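Local coordinates for Dps family protein (Staphylococcus aureus subsp. aureus, PDB 2D5K), which forms a dodecamer that probably stores iron and compacts the nucleoid, as Dps proteins of the ferritin superfamily do, at residues Trp19-Thr24 against Ser81-Ala86; Trp31-Pro36 against Tyr90-Met95; Asp102-Ser107 against Lys138-Phe143; Asn112-Ala117 against Val124-Phe129. One frame throughout, in Å; residues are numbered along the deposited sequence.

Contact 1. Residues Trp19-Thr24 against Ser81-Ala86; sequences WTVAYT and SIVKEA
With CG1 of V21 lying anti to the backbone N (chi1 177°), the two methyls of this valine fork toward the loop 81-86: CG2 goes to S81 and CG1 to V83. V21 CG2 presses against S81 CB at 3.4 Å, closer than carbons usually sit, while V21 CG1 lies 3.3 Å from V83 O and 4.1 Å from V83 CG1. V83 CG1 also lies 4.3 Å from A22 CB, so V83 rests on two successive residues of the helix. The loop is braced from within: S81 OG, itself anti to its own N, donates to V83 O at 2.7 Å, in the carbonyl plane and on a lone pair, which ties the first residue after helix 74-80 to the bend that follows. Farther along, the polar end of E85 swings back to the helix through a water that donates to both V21 O and E85 OE2, each at 2.8 Å. The same carboxylate takes the backbone N-H groups of L74 and T75 of a second subunit, one on each oxygen. V21 also packs on L78 of helix 74-80. No direct hydrogen bond joins the two segments; at V21 the grip is by van der Waals contact of its methyls, one of them against a carbonyl oxygen, and the carboxylate of E85, with three N-H or water donors around it, links this loop to the subunit interface and would probably remain ionised.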
loop_
_atom_site.group_PDB
_atom_site.type_symbol
_atom_site.label_atom_id
_atom_site.label_comp_id
_atom_site.label_asym_id
_atom_site.label_seq_id
_atom_site.Cartn_x
_atom_site.Cartn_y
_atom_site.Cartn_z
ATOM N N TRP B 19 0.017 8.767 32.116
ATOM C CA TRP B 19 0.091 7.856 30.993
ATOM C C TRP B 19 1.340 6.995 30.929
ATOM O O TRP B 19 1.333 5.939 30.300
ATOM C CB TRP B 19 -0.145 8.631 29.696
ATOM C CG TRP B 19 -1.563 9.147 29.656
ATOM C CD1 TRP B 19 -2.006 10.381 30.052
ATOM C CD2 TRP B 19 -2.733 8.396 29.308
ATOM N NE1 TRP B 19 -3.381 10.439 29.977
ATOM C CE2 TRP B 19 -3.850 9.235 29.522
ATOM C CE3 TRP B 19 -2.945 7.093 28.839
ATOM C CZ2 TRP B 19 -5.162 8.812 29.282
ATOM C CZ3 TRP B 19 -4.251 6.671 28.600
ATOM C CH2 TRP B 19 -5.342 7.533 28.824
ATOM N N THR B 20 2.403 7.428 31.591
ATOM C CA THR B 20 3.610 6.616 31.614
ATOM C C THR B 20 3.290 5.436 32.534
ATOM O O THR B 20 3.619 4.292 32.230
ATOM C CB THR B 20 4.814 7.404 32.156
ATOM O OG1 THR B 20 5.147 8.453 31.234
ATOM C CG2 THR B 20 6.021 6.490 32.319
ATOM N N VAL B 21 2.631 5.715 33.655
ATOM C CA VAL B 21 2.258 4.649 34.580
ATOM C C VAL B 21 1.218 3.748 33.918
ATOM O O VAL B 21 1.309 2.519 33.997
ATOM C CB VAL B 21 1.682 5.208 35.896
ATOM C CG1 VAL B 21 1.240 4.067 36.799
ATOM C CG2 VAL B 21 2.734 6.055 36.605
ATOM N N ALA B 22 0.237 4.359 33.256
ATOM C CA ALA B 22 -0.814 3.599 32.581
ATOM C C ALA B 22 -0.232 2.711 31.489
ATOM O O ALA B 22 -0.713 1.603 31.252
ATOM C CB ALA B 22 -1.845 4.547 31.983
ATOM N N TYR B 23 0.807 3.204 30.823
ATOM C CA TYR B 23 1.461 2.451 29.754
ATOM C C TYR B 23 1.865 1.064 30.249
ATOM O O TYR B 23 1.610 0.053 29.590
ATOM C CB TYR B 23 2.700 3.211 29.273
ATOM C CG TYR B 23 3.465 2.510 28.175
ATOM C CD1 TYR B 23 2.994 2.502 26.860
ATOM C CD2 TYR B 23 4.658 1.847 28.453
ATOM C CE1 TYR B 23 3.700 1.849 25.848
ATOM C CE2 TYR B 23 5.367 1.192 27.453
ATOM C CZ TYR B 23 4.887 1.196 26.156
ATOM O OH TYR B 23 5.598 0.549 25.172
ATOM N N THR B 24 2.497 1.019 31.414
ATOM C CA THR B 24 2.930 -0.251 31.983
ATOM C C THR B 24 1.764 -1.029 32.594
ATOM O O THR B 24 1.722 -2.257 32.504
ATOM C CB THR B 24 4.052 -0.026 33.023
ATOM O OG1 THR B 24 5.254 0.348 32.333
ATOM C CG2 THR B 24 4.321 -1.295 33.830
ATOM N N SER B 81 1.721 10.671 39.202
ATOM C CA SER B 81 0.570 9.948 38.664
ATOM C C SER B 81 -0.602 9.653 39.602
ATOM O O SER B 81 -0.407 9.223 40.740
ATOM C CB SER B 81 1.041 8.624 38.056
ATOM O OG SER B 81 -0.057 7.877 37.559
ATOM N N ILE B 82 -1.822 9.876 39.113
ATOM C CA ILE B 82 -3.014 9.561 39.897
ATOM C C ILE B 82 -3.410 8.136 39.513
ATOM O O ILE B 82 -4.298 7.528 40.118
ATOM C CB ILE B 82 -4.198 10.519 39.606
ATOM C CG1 ILE B 82 -4.614 10.425 38.137
ATOM C CG2 ILE B 82 -3.815 11.939 39.996
ATOM C CD1 ILE B 82 -5.923 11.131 37.831
ATOM N N VAL B 83 -2.747 7.614 38.486
ATOM C CA VAL B 83 -2.982 6.248 38.040
ATOM C C VAL B 83 -2.015 5.394 38.846
ATOM O O VAL B 83 -0.804 5.623 38.819
ATOM C CB VAL B 83 -2.672 6.070 36.537
ATOM C CG1 VAL B 83 -2.761 4.596 36.156
ATOM C CG2 VAL B 83 -3.646 6.891 35.705
ATOM N N LYS B 84 -2.545 4.424 39.580
ATOM C CA LYS B 84 -1.705 3.564 40.394
ATOM C C LYS B 84 -1.335 2.300 39.637
ATOM O O LYS B 84 -2.025 1.904 38.699
ATOM C CB LYS B 84 -2.423 3.228 41.705
ATOM C CG LYS B 84 -2.830 4.479 42.484
ATOM C CD LYS B 84 -1.626 5.398 42.702
ATOM C CE LYS B 84 -2.039 6.811 43.114
ATOM N NZ LYS B 84 -2.817 6.832 44.381
ATOM N N GLU B 85 -0.234 1.676 40.037
ATOM C CA GLU B 85 0.213 0.461 39.373
ATOM C C GLU B 85 -0.737 -0.698 39.633
ATOM O O GLU B 85 -1.487 -0.699 40.613
ATOM C CB GLU B 85 1.628 0.102 39.832
ATOM C CG GLU B 85 2.627 1.218 39.578
ATOM C CD GLU B 85 3.967 0.701 39.108
ATOM O OE1 GLU B 85 4.822 0.375 39.960
ATOM O OE2 GLU B 85 4.154 0.609 37.876
ATOM N N ALA B 86 -0.705 -1.681 38.744
ATOM C CA ALA B 86 -1.566 -2.846 38.864
ATOM C C ALA B 86 -1.248 -3.670 40.104
ATOM O O ALA B 86 -0.091 -3.781 40.513
ATOM C CB ALA B 86 -1.431 -3.717 37.621
HETATM O O HOH W 1 2.123 0.714 36.018
#

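Contact 2. Residues Trp31-Pro36 against Tyr90-Met95; sequences WYVKGP and YSAEQM
A capping box opens helix 92-120 here, and the end of helix 5-32 and the loop leaving it pack against that first turn. S91 is the N-cap: S91 OG accepts from Q94 N at 3.1 Å, and Q94 OE1 accepts from S91 N, which lies 18° out of the plane of that side-chain carbonyl. Next to the cap, A92 CB touches both V33 CG2, at 3.7 Å, and the carbonyl O of K34. M95, one turn on, reaches across with its chain extended beyond CG (chi2 179°), which carries the thioether to the point where helix 5-32 ends. There M95 SD lies 3.9 Å from V33 CB, the two side chains crossing at about a right angle, and M95 CE sits 3.7 Å from Y32 C and close to Y32 CB. Two waters bridge the polar backbone. One donates to both Y32 O and Y90 O; the other donates to K34 O at 2.7 Å and accepts from A92 N, so a first-turn amide of the helix is served by solvent. The ring of Y32 turns out of the contact, and its OH bonds to P70 O of a second subunit. Helix 38-65 meets V33 through F38, L41 and F45 and also touches A92 through L41, while K34 and S91 pack against a third subunit, placing this corner of the four-helix bundle at an interface.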
loop_
_atom_site.group_PDB
_atom_site.type_symbol
_atom_site.label_atom_id
_atom_site.label_comp_id
_atom_site.label_asym_id
_atom_site.label_seq_id
_atom_site.Cartn_x
_atom_site.Cartn_y
_atom_site.Cartn_z
ATOM N N TRP B 31 -0.975 -8.731 29.475
ATOM C CA TRP B 31 -0.351 -10.026 29.728
ATOM C C TRP B 31 -1.140 -10.955 30.637
ATOM O O TRP B 31 -1.228 -12.157 30.385
ATOM C CB TRP B 31 1.039 -9.838 30.355
ATOM C CG TRP B 31 2.010 -9.070 29.507
ATOM C CD1 TRP B 31 2.110 -9.095 28.147
ATOM C CD2 TRP B 31 3.040 -8.186 29.970
ATOM N NE1 TRP B 31 3.136 -8.277 27.730
ATOM C CE2 TRP B 31 3.724 -7.708 28.829
ATOM C CE3 TRP B 31 3.451 -7.751 31.237
ATOM C CZ2 TRP B 31 4.800 -6.815 28.916
ATOM C CZ3 TRP B 31 4.523 -6.860 31.327
ATOM C CH2 TRP B 31 5.182 -6.402 30.169
ATOM N N TYR B 32 -1.705 -10.392 31.698
ATOM C CA TYR B 32 -2.418 -11.180 32.696
ATOM C C TYR B 32 -3.915 -11.406 32.534
ATOM O O TYR B 32 -4.507 -12.152 33.317
ATOM C CB TYR B 32 -2.144 -10.578 34.077
ATOM C CG TYR B 32 -0.723 -10.780 34.558
ATOM C CD1 TYR B 32 -0.282 -12.037 34.971
ATOM C CD2 TYR B 32 0.181 -9.716 34.606
ATOM C CE1 TYR B 32 1.022 -12.233 35.426
ATOM C CE2 TYR B 32 1.489 -9.901 35.059
ATOM C CZ TYR B 32 1.900 -11.165 35.470
ATOM O OH TYR B 32 3.181 -11.357 35.940
ATOM N N VAL B 33 -4.534 -10.775 31.540
ATOM C CA VAL B 33 -5.969 -10.948 31.346
ATOM C C VAL B 33 -6.304 -12.409 31.057
ATOM O O VAL B 33 -5.574 -13.098 30.342
ATOM C CB VAL B 33 -6.499 -10.051 30.197
ATOM C CG1 VAL B 33 -5.977 -10.543 28.850
ATOM C CG2 VAL B 33 -8.026 -10.029 30.217
ATOM N N LYS B 34 -7.402 -12.885 31.635
ATOM C CA LYS B 34 -7.820 -14.267 31.443
ATOM C C LYS B 34 -9.329 -14.371 31.270
ATOM O O LYS B 34 -10.060 -13.419 31.537
ATOM C CB LYS B 34 -7.372 -15.116 32.632
ATOM C CG LYS B 34 -5.859 -15.134 32.815
ATOM C CD LYS B 34 -5.425 -16.045 33.940
ATOM C CE LYS B 34 -3.922 -15.956 34.149
ATOM N NZ LYS B 34 -3.161 -16.211 32.887
ATOM N N GLY B 35 -9.787 -15.530 30.813
ATOM C CA GLY B 35 -11.212 -15.721 30.618
ATOM C C GLY B 35 -11.629 -15.757 29.162
ATOM O O GLY B 35 -10.808 -15.545 28.269
ATOM N N PRO B 36 -12.919 -16.012 28.893
ATOM C CA PRO B 36 -13.483 -16.087 27.542
ATOM C C PRO B 36 -13.340 -14.841 26.669
ATOM O O PRO B 36 -13.497 -14.920 25.452
ATOM C CB PRO B 36 -14.945 -16.464 27.798
ATOM C CG PRO B 36 -15.218 -15.877 29.152
ATOM C CD PRO B 36 -13.965 -16.233 29.909
ATOM N N TYR B 90 -6.146 -9.759 39.413
ATOM C CA TYR B 90 -7.295 -9.092 38.815
ATOM C C TYR B 90 -7.939 -9.923 37.711
ATOM O O TYR B 90 -7.250 -10.491 36.864
ATOM C CB TYR B 90 -6.879 -7.730 38.246
ATOM C CG TYR B 90 -6.946 -6.593 39.241
ATOM C CD1 TYR B 90 -6.520 -6.764 40.561
ATOM C CD2 TYR B 90 -7.424 -5.340 38.861
ATOM C CE1 TYR B 90 -6.573 -5.711 41.477
ATOM C CE2 TYR B 90 -7.477 -4.284 39.766
ATOM C CZ TYR B 90 -7.052 -4.475 41.071
ATOM O OH TYR B 90 -7.105 -3.431 41.968
ATOM N N SER B 91 -9.266 -10.004 37.737
ATOM C CA SER B 91 -10.007 -10.723 36.709
ATOM C C SER B 91 -10.157 -9.721 35.567
ATOM O O SER B 91 -9.909 -8.530 35.759
ATOM C CB SER B 91 -11.394 -11.106 37.220
ATOM O OG SER B 91 -12.182 -9.948 37.427
ATOM N N ALA B 92 -10.568 -10.189 34.393
ATOM C CA ALA B 92 -10.743 -9.291 33.252
ATOM C C ALA B 92 -11.718 -8.173 33.619
ATOM O O ALA B 92 -11.492 -7.007 33.306
ATOM C CB ALA B 92 -11.265 -10.063 32.047
ATOM N N GLU B 93 -12.805 -8.535 34.291
ATOM C CA GLU B 93 -13.800 -7.550 34.689
ATOM C C GLU B 93 -13.199 -6.499 35.620
ATOM O O GLU B 93 -13.451 -5.306 35.463
ATOM C CB GLU B 93 -14.983 -8.248 35.372
ATOM C CG GLU B 93 -16.127 -7.318 35.728
ATOM C CD GLU B 93 -16.338 -7.202 37.221
ATOM O OE1 GLU B 93 -15.357 -6.911 37.941
ATOM O OE2 GLU B 93 -17.485 -7.395 37.676
ATOM N N GLN B 94 -12.396 -6.938 36.583
ATOM C CA GLN B 94 -11.777 -6.009 37.526
ATOM C C GLN B 94 -10.776 -5.098 36.823
ATOM O O GLN B 94 -10.582 -3.950 37.217
ATOM C CB GLN B 94 -11.096 -6.778 38.661
ATOM C CG GLN B 94 -12.070 -7.608 39.486
ATOM C CD GLN B 94 -11.381 -8.461 40.532
ATOM O OE1 GLN B 94 -10.344 -9.069 40.270
ATOM N NE2 GLN B 94 -11.968 -8.523 41.724
ATOM N N MET B 95 -10.140 -5.608 35.775
ATOM C CA MET B 95 -9.182 -4.797 35.031
ATOM C C MET B 95 -9.924 -3.673 34.319
ATOM O O MET B 95 -9.515 -2.515 34.375
ATOM C CB MET B 95 -8.444 -5.646 33.994
ATOM C CG MET B 95 -7.527 -6.697 34.588
ATOM S SD MET B 95 -6.735 -7.667 33.292
ATOM C CE MET B 95 -5.452 -8.495 34.240
HETATM O O HOH W 2 -7.253 -11.889 34.479
HETATM O O HOH W 3 -11.144 -13.183 34.042
#

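Contact 3. Residues Asp102-Ser107 against Lys138-Phe143; sequences DFTNIS and KHNWMF
T104 OG1 takes part in two hydrogen bonds: across the helix pair it accepts from N140 ND2 at 3.0 Å, and within its own helix it bonds S100 O. The N140 donor is used in the plane of its amide, with an N-H...O angle of 155°. N140 CG stands roughly anti to the backbone N, which sends the amide across to helix 92-120; its other end, OD1, pairs with S100 OG, so both amide atoms are held and the flip of the group is fixed. F103 packs beside it, F103 CB 3.9 Å from N140 CG, and F143 drives an edge into the F103 ring face in a T-shaped stack, with F143 CE2 over the ring centre, centroids 5.1 Å apart and planes at 75°. H139 CB comes within 3.6 Å of F103 CE2. The imidazole itself continues to E51 on helix 38-65, its NE2 bonded to OE1. The axes of the two segments run roughly antiparallel, at 151°, with a closest approach of 9.7 Å. Helix 38-65 closes over H139 and F143 with K44 and L48, I106 packs on Q15 and W19 of helix 5-32, and W141 faces two neighbouring subunits.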
loop_
_atom_site.group_PDB
_atom_site.type_symbol
_atom_site.label_atom_id
_atom_site.label_comp_id
_atom_site.label_asym_id
_atom_site.label_seq_id
_atom_site.Cartn_x
_atom_site.Cartn_y
_atom_site.Cartn_z
ATOM N N ASP B 102 -9.898 4.851 36.290
ATOM C CA ASP B 102 -8.747 5.682 35.940
ATOM C C ASP B 102 -9.154 6.718 34.898
ATOM O O ASP B 102 -8.819 7.898 35.013
ATOM C CB ASP B 102 -7.597 4.844 35.367
ATOM C CG ASP B 102 -6.828 4.086 36.434
ATOM O OD1 ASP B 102 -6.790 4.555 37.592
ATOM O OD2 ASP B 102 -6.245 3.030 36.111
ATOM N N PHE B 103 -9.874 6.272 33.873
ATOM C CA PHE B 103 -10.298 7.182 32.818
ATOM C C PHE B 103 -11.263 8.242 33.327
ATOM O O PHE B 103 -11.243 9.380 32.861
ATOM C CB PHE B 103 -10.887 6.388 31.652
ATOM C CG PHE B 103 -9.836 5.789 30.748
ATOM C CD1 PHE B 103 -8.731 5.130 31.282
ATOM C CD2 PHE B 103 -9.941 5.898 29.365
ATOM C CE1 PHE B 103 -7.747 4.589 30.454
ATOM C CE2 PHE B 103 -8.963 5.360 28.528
ATOM C CZ PHE B 103 -7.863 4.706 29.075
ATOM N N THR B 104 -12.098 7.877 34.295
ATOM C CA THR B 104 -13.022 8.842 34.879
ATOM C C THR B 104 -12.191 9.893 35.620
ATOM O O THR B 104 -12.446 11.098 35.510
ATOM C CB THR B 104 -13.989 8.161 35.879
ATOM O OG1 THR B 104 -14.934 7.363 35.156
ATOM C CG2 THR B 104 -14.737 9.209 36.711
ATOM N N ASN B 105 -11.189 9.435 36.370
ATOM C CA ASN B 105 -10.330 10.344 37.121
ATOM C C ASN B 105 -9.532 11.265 36.207
ATOM O O ASN B 105 -9.407 12.462 36.470
ATOM C CB ASN B 105 -9.357 9.566 38.013
ATOM C CG ASN B 105 -10.062 8.783 39.103
ATOM O OD1 ASN B 105 -11.208 9.077 39.457
ATOM N ND2 ASN B 105 -9.374 7.790 39.655
ATOM N N ILE B 106 -8.983 10.699 35.139
ATOM C CA ILE B 106 -8.201 11.477 34.190
ATOM C C ILE B 106 -9.073 12.507 33.476
ATOM O O ILE B 106 -8.673 13.659 33.308
ATOM C CB ILE B 106 -7.532 10.547 33.154
ATOM C CG1 ILE B 106 -6.447 9.719 33.852
ATOM C CG2 ILE B 106 -6.947 11.369 31.996
ATOM C CD1 ILE B 106 -5.945 8.536 33.037
ATOM N N SER B 107 -10.270 12.103 33.060
ATOM C CA SER B 107 -11.150 13.032 32.365
ATOM C C SER B 107 -11.468 14.233 33.251
ATOM O O SER B 107 -11.544 15.363 32.771
ATOM C CB SER B 107 -12.447 12.340 31.941
ATOM O OG SER B 107 -13.263 13.235 31.199
ATOM N N LYS B 138 -14.427 8.523 25.210
ATOM C CA LYS B 138 -14.934 7.536 24.263
ATOM C C LYS B 138 -14.616 6.133 24.768
ATOM O O LYS B 138 -15.488 5.264 24.812
ATOM C CB LYS B 138 -14.296 7.766 22.892
ATOM C CG LYS B 138 -14.824 6.872 21.789
ATOM C CD LYS B 138 -14.196 7.264 20.455
ATOM C CE LYS B 138 -14.764 6.446 19.306
ATOM N NZ LYS B 138 -14.127 6.812 18.000
ATOM N N HIS B 139 -13.363 5.913 25.150
ATOM C CA HIS B 139 -12.956 4.609 25.667
ATOM C C HIS B 139 -13.741 4.268 26.928
ATOM O O HIS B 139 -14.144 3.123 27.128
ATOM C CB HIS B 139 -11.467 4.600 26.013
ATOM C CG HIS B 139 -10.563 4.611 24.821
ATOM N ND1 HIS B 139 -10.626 3.655 23.830
ATOM C CD2 HIS B 139 -9.556 5.446 24.478
ATOM C CE1 HIS B 139 -9.693 3.902 22.927
ATOM N NE2 HIS B 139 -9.031 4.983 23.297
ATOM N N ASN B 140 -13.954 5.263 27.782
ATOM C CA ASN B 140 -14.669 5.019 29.025
ATOM C C ASN B 140 -16.091 4.546 28.753
ATOM O O ASN B 140 -16.596 3.663 29.445
ATOM C CB ASN B 140 -14.672 6.275 29.898
ATOM C CG ASN B 140 -14.749 5.947 31.377
ATOM O OD1 ASN B 140 -14.723 4.777 31.763
ATOM N ND2 ASN B 140 -14.836 6.975 32.210
ATOM N N TRP B 141 -16.743 5.121 27.745
ATOM C CA TRP B 141 -18.092 4.683 27.410
ATOM C C TRP B 141 -18.026 3.205 27.025
ATOM O O TRP B 141 -18.867 2.409 27.438
ATOM C CB TRP B 141 -18.668 5.505 26.246
ATOM C CG TRP B 141 -19.619 4.720 25.386
ATOM C CD1 TRP B 141 -20.761 4.083 25.790
ATOM C CD2 TRP B 141 -19.453 4.404 23.999
ATOM N NE1 TRP B 141 -21.307 3.379 24.744
ATOM C CE2 TRP B 141 -20.525 3.558 23.633
ATOM C CE3 TRP B 141 -18.500 4.751 23.031
ATOM C CZ2 TRP B 141 -20.669 3.048 22.336
ATOM C CZ3 TRP B 141 -18.646 4.243 21.740
ATOM C CH2 TRP B 141 -19.720 3.402 21.408
ATOM N N MET B 142 -17.020 2.835 26.236
ATOM C CA MET B 142 -16.872 1.440 25.832
ATOM C C MET B 142 -16.631 0.535 27.046
ATOM O O MET B 142 -17.224 -0.540 27.139
ATOM C CB MET B 142 -15.725 1.294 24.824
ATOM C CG MET B 142 -15.942 2.090 23.546
ATOM S SD MET B 142 -14.642 1.809 22.333
ATOM C CE MET B 142 -15.287 2.742 20.939
ATOM N N PHE B 143 -15.775 0.962 27.974
ATOM C CA PHE B 143 -15.507 0.159 29.171
ATOM C C PHE B 143 -16.799 -0.053 29.953
ATOM O O PHE B 143 -17.117 -1.176 30.353
ATOM C CB PHE B 143 -14.498 0.840 30.107
ATOM C CG PHE B 143 -13.141 1.068 29.499
ATOM C CD1 PHE B 143 -12.624 0.193 28.549
ATOM C CD2 PHE B 143 -12.365 2.153 29.904
ATOM C CE1 PHE B 143 -11.352 0.394 28.006
ATOM C CE2 PHE B 143 -11.088 2.363 29.369
ATOM C CZ PHE B 143 -10.585 1.480 28.418
#

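Contact 4. Residues Asn112-Ala117 against Val124-Phe129; sequences NAIEIA and VSEDMF
F129 and A113 meet in a CH-pi contact: A113 CB stands over the centre of the F129 ring, 3.8 Å from its centroid and 11° off the normal. The ring is put there by chi1 of -72°, which leaves F129 CG anti to its own carbonyl carbon and lays one face against helix 92-120. A117 CB comes in at the edge of the same ring, near its plane, so two alanines one turn apart hold it from different directions. I114 and F129 run past each other in opposing senses, I114 CG1 3.6 Å from F129 CB. This is the hairpin end of the four-helix bundle, where helix 92-120 turns into helix 123-147. The axes of the two segments approach to 8.3 Å at 164°, a close antiparallel packing that small residues allow: A117 CB touches E126 CB at 3.6 Å. E126 is fully stretched from CB outward, and this carries its aliphatic part across I114, E126 CG lying 3.7 Å from I114 O and 3.9 Å from I114 CG2. The two side chains cross at about a right angle. L12 of helix 5-32 packs against F129 and S125, whose OG bonds D122 and R62, while I114 also touches D123 of a neighbouring subunit.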
loop_
_atom_site.group_PDB
_atom_site.type_symbol
_atom_site.label_atom_id
_atom_site.label_comp_id
_atom_site.label_asym_id
_atom_site.label_seq_id
_atom_site.Cartn_x
_atom_site.Cartn_y
_atom_site.Cartn_z
ATOM N N ASN B 112 -10.179 20.302 34.283
ATOM C CA ASN B 112 -9.503 21.379 34.996
ATOM C C ASN B 112 -8.292 21.877 34.207
ATOM O O ASN B 112 -8.051 23.078 34.121
ATOM C CB ASN B 112 -9.068 20.898 36.382
ATOM C CG ASN B 112 -8.404 21.990 37.198
ATOM O OD1 ASN B 112 -8.967 23.066 37.394
ATOM N ND2 ASN B 112 -7.199 21.716 37.683
ATOM N N ALA B 113 -7.538 20.948 33.626
ATOM C CA ALA B 113 -6.354 21.297 32.845
ATOM C C ALA B 113 -6.712 22.170 31.646
ATOM O O ALA B 113 -5.966 23.083 31.284
ATOM C CB ALA B 113 -5.648 20.024 32.369
ATOM N N ILE B 114 -7.849 21.870 31.024
ATOM C CA ILE B 114 -8.325 22.620 29.867
ATOM C C ILE B 114 -8.609 24.066 30.271
ATOM O O ILE B 114 -8.251 25.010 29.561
ATOM C CB ILE B 114 -9.602 21.958 29.298
ATOM C CG1 ILE B 114 -9.223 20.639 28.616
ATOM C CG2 ILE B 114 -10.318 22.903 28.335
ATOM C CD1 ILE B 114 -10.391 19.680 28.431
ATOM N N GLU B 115 -9.252 24.230 31.420
ATOM C CA GLU B 115 -9.574 25.556 31.926
ATOM C C GLU B 115 -8.300 26.341 32.228
ATOM O O GLU B 115 -8.190 27.515 31.882
ATOM C CB GLU B 115 -10.429 25.434 33.189
ATOM C CG GLU B 115 -10.649 26.746 33.920
ATOM C CD GLU B 115 -11.616 26.604 35.076
ATOM O OE1 GLU B 115 -11.449 25.659 35.880
ATOM O OE2 GLU B 115 -12.539 27.442 35.186
ATOM N N ILE B 116 -7.340 25.681 32.872
ATOM C CA ILE B 116 -6.068 26.309 33.221
ATOM C C ILE B 116 -5.317 26.769 31.976
ATOM O O ILE B 116 -4.829 27.896 31.915
ATOM C CB ILE B 116 -5.159 25.329 34.013
ATOM C CG1 ILE B 116 -5.836 24.940 35.331
ATOM C CG2 ILE B 116 -3.789 25.957 34.264
ATOM C CD1 ILE B 116 -6.320 26.114 36.140
ATOM N N ALA B 117 -5.227 25.889 30.985
ATOM C CA ALA B 117 -4.528 26.212 29.745
ATOM C C ALA B 117 -5.164 27.414 29.053
ATOM O O ALA B 117 -4.467 28.339 28.629
ATOM C CB ALA B 117 -4.536 25.005 28.818
ATOM N N VAL B 124 -2.652 25.922 22.588
ATOM C CA VAL B 124 -2.124 24.706 21.979
ATOM C C VAL B 124 -2.245 23.564 22.990
ATOM O O VAL B 124 -2.751 22.490 22.669
ATOM C CB VAL B 124 -0.646 24.874 21.569
ATOM C CG1 VAL B 124 -0.036 23.517 21.215
ATOM C CG2 VAL B 124 -0.550 25.812 20.369
ATOM N N SER B 125 -1.783 23.799 24.213
ATOM C CA SER B 125 -1.868 22.768 25.246
ATOM C C SER B 125 -3.331 22.472 25.534
ATOM O O SER B 125 -3.709 21.326 25.775
ATOM C CB SER B 125 -1.165 23.224 26.527
ATOM O OG SER B 125 0.234 23.341 26.315
ATOM N N GLU B 126 -4.155 23.513 25.502
ATOM C CA GLU B 126 -5.578 23.344 25.752
ATOM C C GLU B 126 -6.148 22.369 24.728
ATOM O O GLU B 126 -6.883 21.445 25.075
ATOM C CB GLU B 126 -6.303 24.690 25.648
ATOM C CG GLU B 126 -7.806 24.588 25.872
ATOM C CD GLU B 126 -8.516 25.920 25.716
ATOM O OE1 GLU B 126 -7.868 26.898 25.287
ATOM O OE2 GLU B 126 -9.724 25.985 26.014
ATOM N N ASP B 127 -5.791 22.577 23.463
ATOM C CA ASP B 127 -6.265 21.726 22.376
ATOM C C ASP B 127 -5.804 20.282 22.555
ATOM O O ASP B 127 -6.550 19.344 22.266
ATOM C CB ASP B 127 -5.769 22.276 21.034
ATOM C CG ASP B 127 -6.312 21.505 19.849
ATOM O OD1 ASP B 127 -7.550 21.390 19.728
ATOM O OD2 ASP B 127 -5.498 21.017 19.035
ATOM N N MET B 128 -4.575 20.104 23.029
ATOM C CA MET B 128 -4.046 18.763 23.252
ATOM C C MET B 128 -4.819 18.057 24.358
ATOM O O MET B 128 -5.105 16.862 24.257
ATOM C CB MET B 128 -2.562 18.827 23.599
ATOM C CG MET B 128 -1.704 19.187 22.401
ATOM S SD MET B 128 0.043 19.196 22.795
ATOM C CE MET B 128 0.742 19.735 21.210
ATOM N N PHE B 129 -5.155 18.792 25.414
ATOM C CA PHE B 129 -5.920 18.205 26.506
ATOM C C PHE B 129 -7.304 17.810 26.003
ATOM O O PHE B 129 -7.844 16.781 26.402
ATOM C CB PHE B 129 -6.065 19.194 27.665
ATOM C CG PHE B 129 -4.795 19.424 28.435
ATOM C CD1 PHE B 129 -4.001 18.350 28.833
ATOM C CD2 PHE B 129 -4.413 20.711 28.802
ATOM C CE1 PHE B 129 -2.845 18.556 29.591
ATOM C CE2 PHE B 129 -3.261 20.924 29.558
ATOM C CZ PHE B 129 -2.478 19.843 29.953
#

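How the contacts relate
Starting from the N terminus, helix 5-32, with the loop leaving it, supplies the first half of contacts 1 and 2. Contact 1 closes on the loop after helix 74-80, and contact 2, starting later on helix 5-32, closes on the first turn of helix 92-120, so the two cross along the chain; their centres lie about 17 Å apart. Contact 3 then ties helix 92-120 to helix 123-147, with contact 4 nested inside it near the turn between those helices. Contacts 1 and 3 touch directly, W19 on F103 and I106 and V83 on D102, which joins the two halves of the bundle. Contacts 2 and 4 lie about 34 Å apart, centre to centre, on opposite sides of the chain's centre.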